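Local coordinates for protein aspartate--tRNA(Asp/Asn) ligase (Sulfolobus tokodaii, PDB 1WYD) that charges both tRNA(Asp) and tRNA(Asn) with L-aspartate, using ATP to form an aspartyl-adenylate before transfer to the tRNA, at residues T116-R121 against K424-P429; L123-Q128 against V418-D423; L404-M407 against I411-V414. One frame throughout, in Å; residues are numbered along the deposited sequence.

Interaction 1: T116-R121 against K424-P429; sequences TRLRER and KKRLTP
Leu118 overlaps two parts of the chain's C-terminal tail: the bent side chain of Arg426 and the ring of Pro429. Its methyl CD1 lies 3.5 Å from Arg426 CD, with the two side chains crossing at about a right angle. The arginine chain bends at chi3 (-80°), which sets CD against the leucine and sends the guanidinium to Asp115 and Asp423, with which it forms salt bridges. Pro429 covers the other end of Leu118. Its CD sits 3.1 Å from Leu118 O and 4.2 Å from Leu118 CB. Its CG is 3.3 Å from the same carbonyl oxygen. CD and CG of Pro429 thus both lie against the carbonyl oxygen of Leu118. The peptide bond before Pro429 is cis.

The tail closes the class II catalytic part of the chain. Here it packs against helix 114-118, some 300 residues earlier in the chain. No hydrogen bond joins the two segments; the contact is apolar packing plus carbonyl contacts.

Arg121 adds a smaller touch, its CB 4.2 Å from Pro429 CG. Its CG is anti to the backbone N (chi1 -175°), and the chain then leads away from the tail. Leu118 CD2 lies 3.3 Å above one face of the Arg121 guanidinium, toward the rim. That guanidinium hydrogen-bonds Pro419 O and pairs with Asp124. At the terminus, Pro429 OXT forms a salt bridge with Arg422 and a hydrogen bond with Tyr191 OH of the second subunit.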
ATOM      1  N   THR B 116     -25.489 -14.113  -1.210  1.00 54.01           N
ATOM      2  CA  THR B 116     -25.282 -15.496  -1.656  1.00 53.07           C
ATOM      3  C   THR B 116     -23.934 -15.725  -2.344  1.00 52.91           C
ATOM      4  O   THR B 116     -23.353 -16.798  -2.230  1.00 52.96           O
ATOM      5  CB  THR B 116     -26.400 -15.935  -2.628  1.00 53.19           C
ATOM      6  OG1 THR B 116     -27.681 -15.709  -2.019  1.00 53.11           O
ATOM      7  CG2 THR B 116     -26.332 -17.459  -2.885  1.00 51.37           C
ATOM      8  N   ARG B 117     -23.472 -14.731  -3.094  1.00 52.22           N
ATOM      9  CA  ARG B 117     -22.170 -14.799  -3.723  1.00 52.02           C
ATOM     10  C   ARG B 117     -21.007 -14.683  -2.740  1.00 51.35           C
ATOM     11  O   ARG B 117     -19.986 -15.355  -2.905  1.00 50.76           O
ATOM     12  CB  ARG B 117     -22.055 -13.707  -4.786  1.00 52.75           C
ATOM     13  CG  ARG B 117     -22.814 -14.040  -6.049  1.00 54.65           C
ATOM     14  CD  ARG B 117     -23.564 -12.871  -6.588  1.00 59.13           C
ATOM     15  NE  ARG B 117     -22.626 -11.824  -6.952  1.00 61.63           N
ATOM     16  CZ  ARG B 117     -22.917 -10.539  -7.008  1.00 63.54           C
ATOM     17  NH1 ARG B 117     -24.144 -10.113  -6.717  1.00 60.51           N
ATOM     18  NH2 ARG B 117     -21.966  -9.673  -7.359  1.00 66.69           N
ATOM     19  N   LEU B 118     -21.159 -13.813  -1.740  1.00 50.81           N
ATOM     20  CA  LEU B 118     -20.192 -13.677  -0.657  1.00 50.05           C
ATOM     21  C   LEU B 118     -20.011 -14.954   0.180  1.00 50.38           C
ATOM     22  O   LEU B 118     -18.953 -15.150   0.787  1.00 50.97           O
ATOM     23  CB  LEU B 118     -20.548 -12.494   0.247  1.00 49.95           C
ATOM     24  CG  LEU B 118     -20.517 -11.079  -0.336  1.00 48.89           C
ATOM     25  CD1 LEU B 118     -21.047 -10.010   0.632  1.00 47.21           C
ATOM     26  CD2 LEU B 118     -19.105 -10.743  -0.738  1.00 51.51           C
ATOM     27  N   ARG B 119     -21.003 -15.834   0.219  1.00 50.29           N
ATOM     28  CA  ARG B 119     -20.771 -17.148   0.844  1.00 51.01           C
ATOM     29  C   ARG B 119     -19.835 -17.997  -0.019  1.00 50.09           C
ATOM     30  O   ARG B 119     -19.236 -18.974   0.461  1.00 49.32           O
ATOM     31  CB  ARG B 119     -22.070 -17.933   1.080  1.00 51.61           C
ATOM     32  CG  ARG B 119     -22.802 -17.581   2.359  1.00 56.22           C
ATOM     33  CD  ARG B 119     -23.944 -18.586   2.739  1.00 63.72           C
ATOM     34  NE  ARG B 119     -25.004 -18.688   1.727  1.00 67.43           N
ATOM     35  CZ  ARG B 119     -26.014 -17.814   1.590  1.00 73.01           C
ATOM     36  NH1 ARG B 119     -26.106 -16.764   2.411  1.00 75.39           N
ATOM     37  NH2 ARG B 119     -26.940 -17.982   0.635  1.00 73.44           N
ATOM     38  N   GLU B 120     -19.739 -17.647  -1.304  1.00 48.87           N
ATOM     39  CA  GLU B 120     -18.915 -18.414  -2.239  1.00 48.37           C
ATOM     40  C   GLU B 120     -18.128 -17.428  -3.081  1.00 47.11           C
ATOM     41  O   GLU B 120     -18.135 -17.442  -4.320  1.00 46.23           O
ATOM     42  CB  GLU B 120     -19.790 -19.369  -3.073  1.00 48.86           C
ATOM     43  CG  GLU B 120     -20.555 -20.389  -2.236  1.00 51.83           C
ATOM     44  CD  GLU B 120     -19.641 -21.387  -1.531  1.00 57.57           C
ATOM     45  OE1 GLU B 120     -18.465 -21.560  -1.937  1.00 56.51           O
ATOM     46  OE2 GLU B 120     -20.108 -22.026  -0.558  1.00 62.55           O
ATOM     47  N   ARG B 121     -17.445 -16.555  -2.359  1.00 45.95           N
ATOM     48  CA  ARG B 121     -16.846 -15.379  -2.938  1.00 44.93           C
ATOM     49  C   ARG B 121     -15.714 -15.731  -3.900  1.00 43.84           C
ATOM     50  O   ARG B 121     -15.582 -15.124  -4.962  1.00 43.58           O
ATOM     51  CB  ARG B 121     -16.369 -14.463  -1.817  1.00 45.05           C
ATOM     52  CG  ARG B 121     -15.845 -13.172  -2.315  1.00 45.25           C
ATOM     53  CD  ARG B 121     -16.821 -12.498  -3.225  1.00 45.51           C
ATOM     54  NE  ARG B 121     -16.712 -11.058  -3.054  1.00 45.81           N
ATOM     55  CZ  ARG B 121     -17.342 -10.174  -3.804  1.00 44.74           C
ATOM     56  NH1 ARG B 121     -18.172 -10.573  -4.774  1.00 40.98           N
ATOM     57  NH2 ARG B 121     -17.189  -8.890  -3.521  1.00 44.36           N
ATOM     58  N   LYS B 424     -22.109  -2.710   7.955  1.00 46.70           N
ATOM     59  CA  LYS B 424     -22.910  -2.981   9.146  1.00 48.44           C
ATOM     60  C   LYS B 424     -23.517  -4.380   9.200  1.00 48.59           C
ATOM     61  O   LYS B 424     -23.773  -4.890  10.294  1.00 49.51           O
ATOM     62  CB  LYS B 424     -23.934  -1.863   9.438  1.00 49.31           C
ATOM     63  CG  LYS B 424     -25.355  -2.097   8.965  1.00 53.16           C
ATOM     64  CD  LYS B 424     -26.244  -0.865   9.255  1.00 59.07           C
ATOM     65  CE  LYS B 424     -27.525  -0.820   8.356  1.00 63.08           C
ATOM     66  NZ  LYS B 424     -27.267  -0.425   6.923  1.00 65.07           N
ATOM     67  N   LYS B 425     -23.683  -5.022   8.047  1.00 47.36           N
ATOM     68  CA  LYS B 425     -24.267  -6.360   8.003  1.00 46.53           C
ATOM     69  C   LYS B 425     -23.319  -7.388   7.437  1.00 46.17           C
ATOM     70  O   LYS B 425     -23.718  -8.534   7.178  1.00 46.24           O
ATOM     71  CB  LYS B 425     -25.546  -6.347   7.187  1.00 47.01           C
ATOM     72  N   ARG B 426     -22.068  -6.979   7.233  1.00 45.33           N
ATOM     73  CA  ARG B 426     -21.096  -7.774   6.491  1.00 45.07           C
ATOM     74  C   ARG B 426     -19.719  -7.705   7.135  1.00 44.07           C
ATOM     75  O   ARG B 426     -19.103  -6.636   7.235  1.00 44.50           O
ATOM     76  CB  ARG B 426     -21.082  -7.377   5.008  1.00 45.25           C
ATOM     77  CG  ARG B 426     -22.223  -8.055   4.226  1.00 47.56           C
ATOM     78  CD  ARG B 426     -22.431  -7.595   2.774  1.00 50.29           C
ATOM     79  NE  ARG B 426     -23.167  -6.351   2.799  1.00 54.11           N
ATOM     80  CZ  ARG B 426     -24.438  -6.196   2.463  1.00 52.42           C
ATOM     81  NH1 ARG B 426     -25.159  -7.206   1.999  1.00 52.45           N
ATOM     82  NH2 ARG B 426     -24.980  -4.994   2.570  1.00 50.93           N
ATOM     83  N   LEU B 427     -19.285  -8.858   7.618  1.00 42.58           N
ATOM     84  CA  LEU B 427     -18.072  -8.991   8.365  1.00 41.87           C
ATOM     85  C   LEU B 427     -17.408 -10.250   7.890  1.00 41.65           C
ATOM     86  O   LEU B 427     -16.223 -10.410   8.076  1.00 41.45           O
ATOM     87  CB  LEU B 427     -18.373  -9.095   9.865  1.00 42.43           C
ATOM     88  CG  LEU B 427     -17.236  -9.535  10.797  1.00 42.60           C
ATOM     89  CD1 LEU B 427     -16.066  -8.528  10.673  1.00 42.58           C
ATOM     90  CD2 LEU B 427     -17.716  -9.700  12.268  1.00 43.16           C
ATOM     91  N   THR B 428     -18.161 -11.180   7.318  1.00 42.46           N
ATOM     92  CA  THR B 428     -17.526 -12.401   6.802  1.00 44.38           C
ATOM     93  C   THR B 428     -18.143 -12.860   5.469  1.00 44.42           C
ATOM     94  O   THR B 428     -19.350 -12.779   5.317  1.00 44.01           O
ATOM     95  CB  THR B 428     -17.513 -13.554   7.850  1.00 44.82           C
ATOM     96  OG1 THR B 428     -18.770 -14.213   7.841  1.00 47.24           O
ATOM     97  CG2 THR B 428     -17.455 -13.017   9.237  1.00 45.66           C
ATOM     98  N   PRO B 429     -17.327 -13.321   4.509  1.00 44.97           N
ATOM     99  CA  PRO B 429     -15.899 -13.551   4.711  1.00 44.83           C
ATOM    100  C   PRO B 429     -15.200 -12.204   4.794  1.00 45.31           C
ATOM    101  O   PRO B 429     -15.744 -11.173   4.399  1.00 46.02           O
ATOM    102  CB  PRO B 429     -15.495 -14.302   3.436  1.00 44.96           C
ATOM    103  CG  PRO B 429     -16.453 -13.783   2.377  1.00 44.36           C
ATOM    104  CD  PRO B 429     -17.727 -13.602   3.112  1.00 45.15           C
ATOM    105  OXT PRO B 429     -14.086 -12.049   5.285  1.00 45.40           O
TER

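Interaction 2: L123-Q128 against V418-D423; sequences LDLRRQ and VPFPRD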
ATOM      1  N   LEU B 123     -15.485 -18.457  -5.702  1.00 41.41           N
ATOM      2  CA  LEU B 123     -16.070 -18.894  -6.931  1.00 41.34           C
ATOM      3  C   LEU B 123     -16.593 -17.690  -7.694  1.00 41.68           C
ATOM      4  O   LEU B 123     -16.431 -17.598  -8.906  1.00 42.18           O
ATOM      5  CB  LEU B 123     -17.175 -19.939  -6.671  1.00 40.77           C
ATOM      6  CG  LEU B 123     -16.551 -21.256  -6.211  1.00 38.20           C
ATOM      7  CD1 LEU B 123     -17.616 -22.220  -5.653  1.00 39.42           C
ATOM      8  CD2 LEU B 123     -15.761 -21.920  -7.324  1.00 31.44           C
ATOM      9  N   ASP B 124     -17.190 -16.756  -6.976  1.00 41.65           N
ATOM     10  CA  ASP B 124     -17.665 -15.557  -7.604  1.00 42.70           C
ATOM     11  C   ASP B 124     -16.522 -14.721  -8.187  1.00 42.72           C
ATOM     12  O   ASP B 124     -16.637 -14.250  -9.275  1.00 43.65           O
ATOM     13  CB  ASP B 124     -18.468 -14.737  -6.619  1.00 42.68           C
ATOM     14  CG  ASP B 124     -19.108 -13.536  -7.268  1.00 44.12           C
ATOM     15  OD1 ASP B 124     -19.924 -13.711  -8.218  1.00 40.64           O
ATOM     16  OD2 ASP B 124     -18.851 -12.377  -6.876  1.00 47.22           O
ATOM     17  N   LEU B 125     -15.429 -14.555  -7.448  1.00 42.98           N
ATOM     18  CA  LEU B 125     -14.269 -13.770  -7.881  1.00 41.85           C
ATOM     19  C   LEU B 125     -13.602 -14.376  -9.104  1.00 41.69           C
ATOM     20  O   LEU B 125     -13.017 -13.636  -9.920  1.00 40.21           O
ATOM     21  CB  LEU B 125     -13.221 -13.726  -6.784  1.00 41.61           C
ATOM     22  CG  LEU B 125     -13.089 -12.489  -5.896  1.00 42.83           C
ATOM     23  CD1 LEU B 125     -14.208 -11.460  -6.065  1.00 38.75           C
ATOM     24  CD2 LEU B 125     -12.886 -12.948  -4.430  1.00 40.43           C
ATOM     25  N   ARG B 126     -13.691 -15.710  -9.223  1.00 40.38           N
ATOM     26  CA  ARG B 126     -13.098 -16.387 -10.379  1.00 40.88           C
ATOM     27  C   ARG B 126     -13.765 -16.038 -11.718  1.00 40.59           C
ATOM     28  O   ARG B 126     -13.242 -16.361 -12.761  1.00 39.13           O
ATOM     29  CB  ARG B 126     -13.075 -17.898 -10.202  1.00 39.68           C
ATOM     30  CG  ARG B 126     -12.032 -18.379  -9.255  1.00 39.35           C
ATOM     31  CD  ARG B 126     -12.031 -19.899  -9.092  1.00 37.60           C
ATOM     32  NE  ARG B 126     -11.078 -20.318  -8.049  1.00 39.21           N
ATOM     33  CZ  ARG B 126     -11.114 -21.516  -7.426  1.00 36.61           C
ATOM     34  NH1 ARG B 126     -12.034 -22.453  -7.723  1.00 31.67           N
ATOM     35  NH2 ARG B 126     -10.218 -21.781  -6.510  1.00 35.63           N
ATOM     36  N   ARG B 127     -14.924 -15.389 -11.683  1.00 41.08           N
ATOM     37  CA  ARG B 127     -15.634 -15.166 -12.911  1.00 42.35           C
ATOM     38  C   ARG B 127     -14.813 -14.149 -13.721  1.00 42.48           C
ATOM     39  O   ARG B 127     -14.184 -13.250 -13.150  1.00 41.94           O
ATOM     40  CB  ARG B 127     -17.030 -14.622 -12.643  1.00 42.47           C
ATOM     41  CG  ARG B 127     -18.065 -15.629 -12.192  1.00 45.38           C
ATOM     42  CD  ARG B 127     -19.480 -15.073 -12.168  1.00 46.06           C
ATOM     43  NE  ARG B 127     -19.537 -14.016 -11.162  1.00 51.09           N
ATOM     44  CZ  ARG B 127     -19.647 -12.701 -11.397  1.00 52.31           C
ATOM     45  NH1 ARG B 127     -19.756 -12.210 -12.654  1.00 53.92           N
ATOM     46  NH2 ARG B 127     -19.662 -11.870 -10.360  1.00 50.41           N
ATOM     47  N   GLN B 128     -14.845 -14.276 -15.047  1.00 43.81           N
ATOM     48  CA  GLN B 128     -14.070 -13.370 -15.925  1.00 44.14           C
ATOM     49  C   GLN B 128     -14.209 -11.921 -15.490  1.00 43.80           C
ATOM     50  O   GLN B 128     -13.221 -11.248 -15.210  1.00 44.19           O
ATOM     51  CB  GLN B 128     -14.449 -13.569 -17.387  1.00 44.73           C
ATOM     52  CG  GLN B 128     -13.839 -14.828 -18.022  1.00 47.83           C
ATOM     53  CD  GLN B 128     -12.344 -14.934 -17.788  1.00 50.88           C
ATOM     54  OE1 GLN B 128     -11.558 -14.243 -18.443  1.00 55.81           O
ATOM     55  NE2 GLN B 128     -11.944 -15.797 -16.864  1.00 52.98           N
ATOM     56  N   VAL B 418     -15.068  -4.476  -4.313  1.00 42.34           N
ATOM     57  CA  VAL B 418     -14.204  -4.880  -3.225  1.00 40.94           C
ATOM     58  C   VAL B 418     -14.402  -6.384  -3.005  1.00 39.78           C
ATOM     59  O   VAL B 418     -15.517  -6.835  -2.699  1.00 40.28           O
ATOM     60  CB  VAL B 418     -14.463  -4.038  -1.965  1.00 41.08           C
ATOM     61  CG1 VAL B 418     -13.697  -4.562  -0.767  1.00 41.74           C
ATOM     62  CG2 VAL B 418     -14.152  -2.589  -2.234  1.00 38.91           C
ATOM     63  N   PRO B 419     -13.324  -7.164  -3.108  1.00 38.02           N
ATOM     64  CA  PRO B 419     -13.461  -8.611  -3.093  1.00 37.10           C
ATOM     65  C   PRO B 419     -13.978  -9.043  -1.707  1.00 36.73           C
ATOM     66  O   PRO B 419     -14.781  -9.970  -1.665  1.00 37.98           O
ATOM     67  CB  PRO B 419     -12.034  -9.105  -3.332  1.00 37.25           C
ATOM     68  CG  PRO B 419     -11.322  -8.022  -3.718  1.00 36.35           C
ATOM     69  CD  PRO B 419     -11.911  -6.772  -3.083  1.00 36.54           C
ATOM     70  N   PHE B 420     -13.612  -8.366  -0.623  1.00 35.36           N
ATOM     71  CA  PHE B 420     -14.149  -8.761   0.702  1.00 35.10           C
ATOM     72  C   PHE B 420     -14.711  -7.602   1.473  1.00 34.55           C
ATOM     73  O   PHE B 420     -14.044  -7.066   2.339  1.00 35.14           O
ATOM     74  CB  PHE B 420     -13.089  -9.474   1.523  1.00 34.81           C
ATOM     75  CG  PHE B 420     -12.634 -10.747   0.889  1.00 35.91           C
ATOM     76  CD1 PHE B 420     -11.381 -10.842   0.325  1.00 37.88           C
ATOM     77  CD2 PHE B 420     -13.485 -11.840   0.822  1.00 38.85           C
ATOM     78  CE1 PHE B 420     -10.974 -12.005  -0.303  1.00 38.77           C
ATOM     79  CE2 PHE B 420     -13.080 -13.015   0.196  1.00 38.80           C
ATOM     80  CZ  PHE B 420     -11.833 -13.090  -0.375  1.00 39.02           C
ATOM     81  N   PRO B 421     -15.933  -7.208   1.140  1.00 33.70           N
ATOM     82  CA  PRO B 421     -16.512  -5.964   1.666  1.00 34.92           C
ATOM     83  C   PRO B 421     -16.786  -6.027   3.174  1.00 37.03           C
ATOM     84  O   PRO B 421     -17.041  -7.099   3.704  1.00 36.28           O
ATOM     85  CB  PRO B 421     -17.844  -5.836   0.926  1.00 34.88           C
ATOM     86  CG  PRO B 421     -17.996  -7.106   0.082  1.00 32.76           C
ATOM     87  CD  PRO B 421     -16.856  -7.986   0.301  1.00 32.16           C
ATOM     88  N   ARG B 422     -16.684  -4.875   3.827  1.00 39.10           N
ATOM     89  CA  ARG B 422     -17.054  -4.708   5.205  1.00 40.90           C
ATOM     90  C   ARG B 422     -18.094  -3.616   5.278  1.00 42.11           C
ATOM     91  O   ARG B 422     -17.901  -2.535   4.677  1.00 42.73           O
ATOM     92  CB  ARG B 422     -15.836  -4.303   6.036  1.00 41.02           C
ATOM     93  CG  ARG B 422     -14.803  -5.418   6.294  1.00 42.01           C
ATOM     94  CD  ARG B 422     -15.258  -6.478   7.281  1.00 40.45           C
ATOM     95  NE  ARG B 422     -14.317  -7.609   7.334  1.00 38.51           N
ATOM     96  CZ  ARG B 422     -14.402  -8.688   6.568  1.00 39.61           C
ATOM     97  NH1 ARG B 422     -15.356  -8.775   5.652  1.00 42.66           N
ATOM     98  NH2 ARG B 422     -13.540  -9.688   6.695  1.00 33.68           N
ATOM     99  N   ASP B 423     -19.216  -3.920   5.952  1.00 43.32           N
ATOM    100  CA  ASP B 423     -20.183  -2.914   6.446  1.00 44.07           C
ATOM    101  C   ASP B 423     -21.024  -3.430   7.640  1.00 45.18           C
ATOM    102  O   ASP B 423     -20.703  -4.469   8.235  1.00 43.65           O
ATOM    103  CB  ASP B 423     -21.086  -2.388   5.334  1.00 44.38           C
ATOM    104  CG  ASP B 423     -21.949  -3.469   4.720  1.00 46.90           C
ATOM    105  OD1 ASP B 423     -22.314  -4.440   5.431  1.00 47.06           O
ATOM    106  OD2 ASP B 423     -22.284  -3.447   3.507  1.00 48.40           O
TER
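The backbones come nearest at Leu125 and Pro419, whose CA atoms are 7.1 Å apart; the first lies in the short helix 121-125 and the second in an irregular loop. The loop follows helix 401-409, the helix of class II motif 3. Leu125 alone bridges the gap from its side. Its methyl CD2 meets Pro419 CB at 4.1 Å and Phe420 CZ at 4.2 Å, so one methyl serves both partners. The other methyl, CD1, sits 4.2 Å from Pro419 CA. Leu125 is twisted out of the usual staggered positions (chi1 -101°, chi2 9°), which may mean strain or an uncertain placement. It approaches the phenyl ring obliquely.

All three touching residues are buried, and the loop also faces the dimer interface. Phe420 stacks edge-to-face with Tyr191 of the second subunit and packs on Pro159 of that subunit, while Pro419 packs on its Met195. No polar bond crosses between the two segments.

Just beyond the leucine, the chain turns into helix 128-150, with Arg127 at the N-cap position. A salt bridge within the segment ties this turn back to the helix before it. Arg127 approaches side-on, and both nitrogens reach OD1 of Asp124 from the same face of the carboxylate: NH2 at 2.8 Å, NE at 3.0 Å.

Interaction 3: L404-M407 against I411-V414; sequences LMVM and IQSV. With SO4 (sulfate ion), chain G.
Val406 presses its branched end against the backbone of Ile411, with CG2 3.3 Å and CG1 3.6 Å from Ile411 O. Both methyls face the one carbonyl oxygen. Val406 belongs to helix 401-409, the helix of class II motif 3, whose predicted ATP-binding residues include Arg403. The chain leaves this helix, turns, and comes back beside it, which brings Ile411, in the loop, beside Val406, in the helix.

Gln412 supplies the second touch. Its NE2 lies 3.5 Å from Val406 CG1, and the two side chains cross at about a right angle. Although its CB points away from the helix, a bend at chi2 (-53°) carries the amide back over the valine. The amide nitrogen is held there by a hydrogen bond to Gly410 O. This is contact without a polar bond between the segments.

Thr409 positions the turn between them. Its OG1 hydrogen-bonds Met405 O and accepts from Ile411 N, joining the helix to the start of the returning loop. Farther out, Met405 and Ile411 both pack on Val133 of helix 128-150, and Val406 packs on Phe218.

On the far side of the loop sits a sulfate ion, probably from the crystallisation liquor. Ser413 points OG at it, anti to the backbone N (chi1 179°). The modelled distance from Ser413 OG to sulfate O4 is only 2.4 Å, so that bond's exact length is doubtful. Phe218 N also hydrogen-bonds the ion. Val414 N gives a weak bond, nearly straight at 158°, to sulfate O3 at 3.4 Å.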
ATOM      1  N   LEU B 404     -13.057   5.189  -7.405  1.00 39.56           N
ATOM      2  CA  LEU B 404     -12.294   5.389  -8.656  1.00 39.71           C
ATOM      3  C   LEU B 404     -12.516   4.188  -9.537  1.00 40.00           C
ATOM      4  O   LEU B 404     -12.557   4.300 -10.744  1.00 39.97           O
ATOM      5  CB  LEU B 404     -10.792   5.553  -8.395  1.00 39.01           C
ATOM      6  CG  LEU B 404      -9.799   5.334  -9.549  1.00 38.53           C
ATOM      7  CD1 LEU B 404      -9.902   6.457 -10.686  1.00 34.71           C
ATOM      8  CD2 LEU B 404      -8.366   5.201  -9.011  1.00 33.15           C
ATOM      9  N   MET B 405     -12.727   3.027  -8.927  1.00 41.15           N
ATOM     10  CA  MET B 405     -12.950   1.857  -9.756  1.00 41.78           C
ATOM     11  C   MET B 405     -14.250   1.893 -10.608  1.00 42.25           C
ATOM     12  O   MET B 405     -14.275   1.319 -11.703  1.00 42.07           O
ATOM     13  CB  MET B 405     -12.823   0.600  -8.935  1.00 41.55           C
ATOM     14  CG  MET B 405     -11.377   0.306  -8.574  1.00 39.58           C
ATOM     15  SD  MET B 405     -10.414  -0.327  -9.993  1.00 40.75           S
ATOM     16  CE  MET B 405     -11.288  -1.733 -10.534  1.00 32.38           C
ATOM     17  N   VAL B 406     -15.290   2.585 -10.111  1.00 41.95           N
ATOM     18  CA  VAL B 406     -16.533   2.792 -10.856  1.00 42.34           C
ATOM     19  C   VAL B 406     -16.255   3.511 -12.175  1.00 43.92           C
ATOM     20  O   VAL B 406     -16.781   3.135 -13.237  1.00 45.24           O
ATOM     21  CB  VAL B 406     -17.525   3.645 -10.072  1.00 42.40           C
ATOM     22  CG1 VAL B 406     -18.743   3.981 -10.923  1.00 40.01           C
ATOM     23  CG2 VAL B 406     -17.945   2.930  -8.775  1.00 43.32           C
ATOM     24  N   MET B 407     -15.420   4.544 -12.107  1.00 44.18           N
ATOM     25  CA  MET B 407     -15.003   5.281 -13.289  1.00 44.77           C
ATOM     26  C   MET B 407     -14.146   4.397 -14.225  1.00 43.56           C
ATOM     27  O   MET B 407     -14.089   4.614 -15.439  1.00 44.93           O
ATOM     28  CB  MET B 407     -14.275   6.576 -12.832  1.00 45.60           C
ATOM     29  CG  MET B 407     -13.603   7.357 -13.930  1.00 48.41           C
ATOM     30  SD  MET B 407     -12.507   8.636 -13.279  1.00 56.73           S
ATOM     31  CE  MET B 407     -12.699   9.765 -14.658  1.00 55.42           C
ATOM     32  N   ILE B 411     -18.798  -0.696 -13.106  1.00 43.71           N
ATOM     33  CA  ILE B 411     -19.566  -1.342 -12.020  1.00 44.07           C
ATOM     34  C   ILE B 411     -20.141  -0.318 -11.070  1.00 44.44           C
ATOM     35  O   ILE B 411     -19.429   0.517 -10.510  1.00 44.88           O
ATOM     36  CB  ILE B 411     -18.750  -2.427 -11.259  1.00 43.26           C
ATOM     37  CG1 ILE B 411     -18.485  -3.608 -12.168  1.00 41.69           C
ATOM     38  CG2 ILE B 411     -19.517  -2.916 -10.013  1.00 44.48           C
ATOM     39  CD1 ILE B 411     -17.160  -4.198 -11.930  1.00 41.29           C
ATOM     40  N   GLN B 412     -21.451  -0.394 -10.909  1.00 45.72           N
ATOM     41  CA  GLN B 412     -22.215   0.525 -10.082  1.00 47.64           C
ATOM     42  C   GLN B 412     -22.414   0.012  -8.643  1.00 48.34           C
ATOM     43  O   GLN B 412     -23.254   0.519  -7.920  1.00 48.45           O
ATOM     44  CB  GLN B 412     -23.596   0.778 -10.720  1.00 48.03           C
ATOM     45  CG  GLN B 412     -23.581   1.490 -12.089  1.00 49.01           C
ATOM     46  CD  GLN B 412     -22.774   2.792 -12.064  1.00 49.50           C
ATOM     47  OE1 GLN B 412     -23.219   3.786 -11.496  1.00 51.77           O
ATOM     48  NE2 GLN B 412     -21.586   2.776 -12.664  1.00 49.48           N
ATOM     49  N   SER B 413     -21.656  -0.987  -8.220  1.00 49.34           N
ATOM     50  CA  SER B 413     -21.738  -1.396  -6.807  1.00 50.44           C
ATOM     51  C   SER B 413     -20.357  -1.623  -6.208  1.00 50.37           C
ATOM     52  O   SER B 413     -19.533  -2.373  -6.742  1.00 50.72           O
ATOM     53  CB  SER B 413     -22.614  -2.627  -6.625  1.00 50.49           C
ATOM     54  OG  SER B 413     -22.665  -3.036  -5.257  1.00 54.32           O
ATOM     55  N   VAL B 414     -20.112  -0.949  -5.096  1.00 50.44           N
ATOM     56  CA  VAL B 414     -18.875  -1.106  -4.339  1.00 50.40           C
ATOM     57  C   VAL B 414     -18.683  -2.521  -3.777  1.00 50.18           C
ATOM     58  O   VAL B 414     -17.565  -2.945  -3.540  1.00 49.80           O
ATOM     59  CB  VAL B 414     -18.824  -0.084  -3.216  1.00 50.43           C
ATOM     60  CG1 VAL B 414     -19.661  -0.552  -2.002  1.00 51.14           C
ATOM     61  CG2 VAL B 414     -17.405   0.217  -2.854  1.00 50.44           C
TER
HETATM   62  S   SO4 G1002     -23.665  -0.459  -3.037  1.00 80.82           S
HETATM   63  O1  SO4 G1002     -24.821  -0.297  -3.916  1.00 80.87           O
HETATM   64  O2  SO4 G1002     -24.092  -0.258  -1.636  1.00 80.90           O
HETATM   65  O3  SO4 G1002     -22.651   0.541  -3.413  1.00 78.59           O
HETATM   66  O4  SO4 G1002     -23.132  -1.813  -3.211  1.00 79.64           O

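All three contacts use the C-terminal part of the catalytic domain. Interactions 1 and 2 are neighbours, their centres about 9 Å apart, and they join two successive short helices to the final tail. Interaction 2 is buried and purely apolar across its segments. Interaction 1 is partly buried, and charged groups at its margin pair with residues around it. Both reach the second subunit. Interaction 3 adjoins interaction 2 only in sequence and touches no other chain. It is a local turn after helix 401-409, with one buried valine, an exposed glutamine and a sulfate. Along the chain the three are nested, 3 inside 2 inside 1.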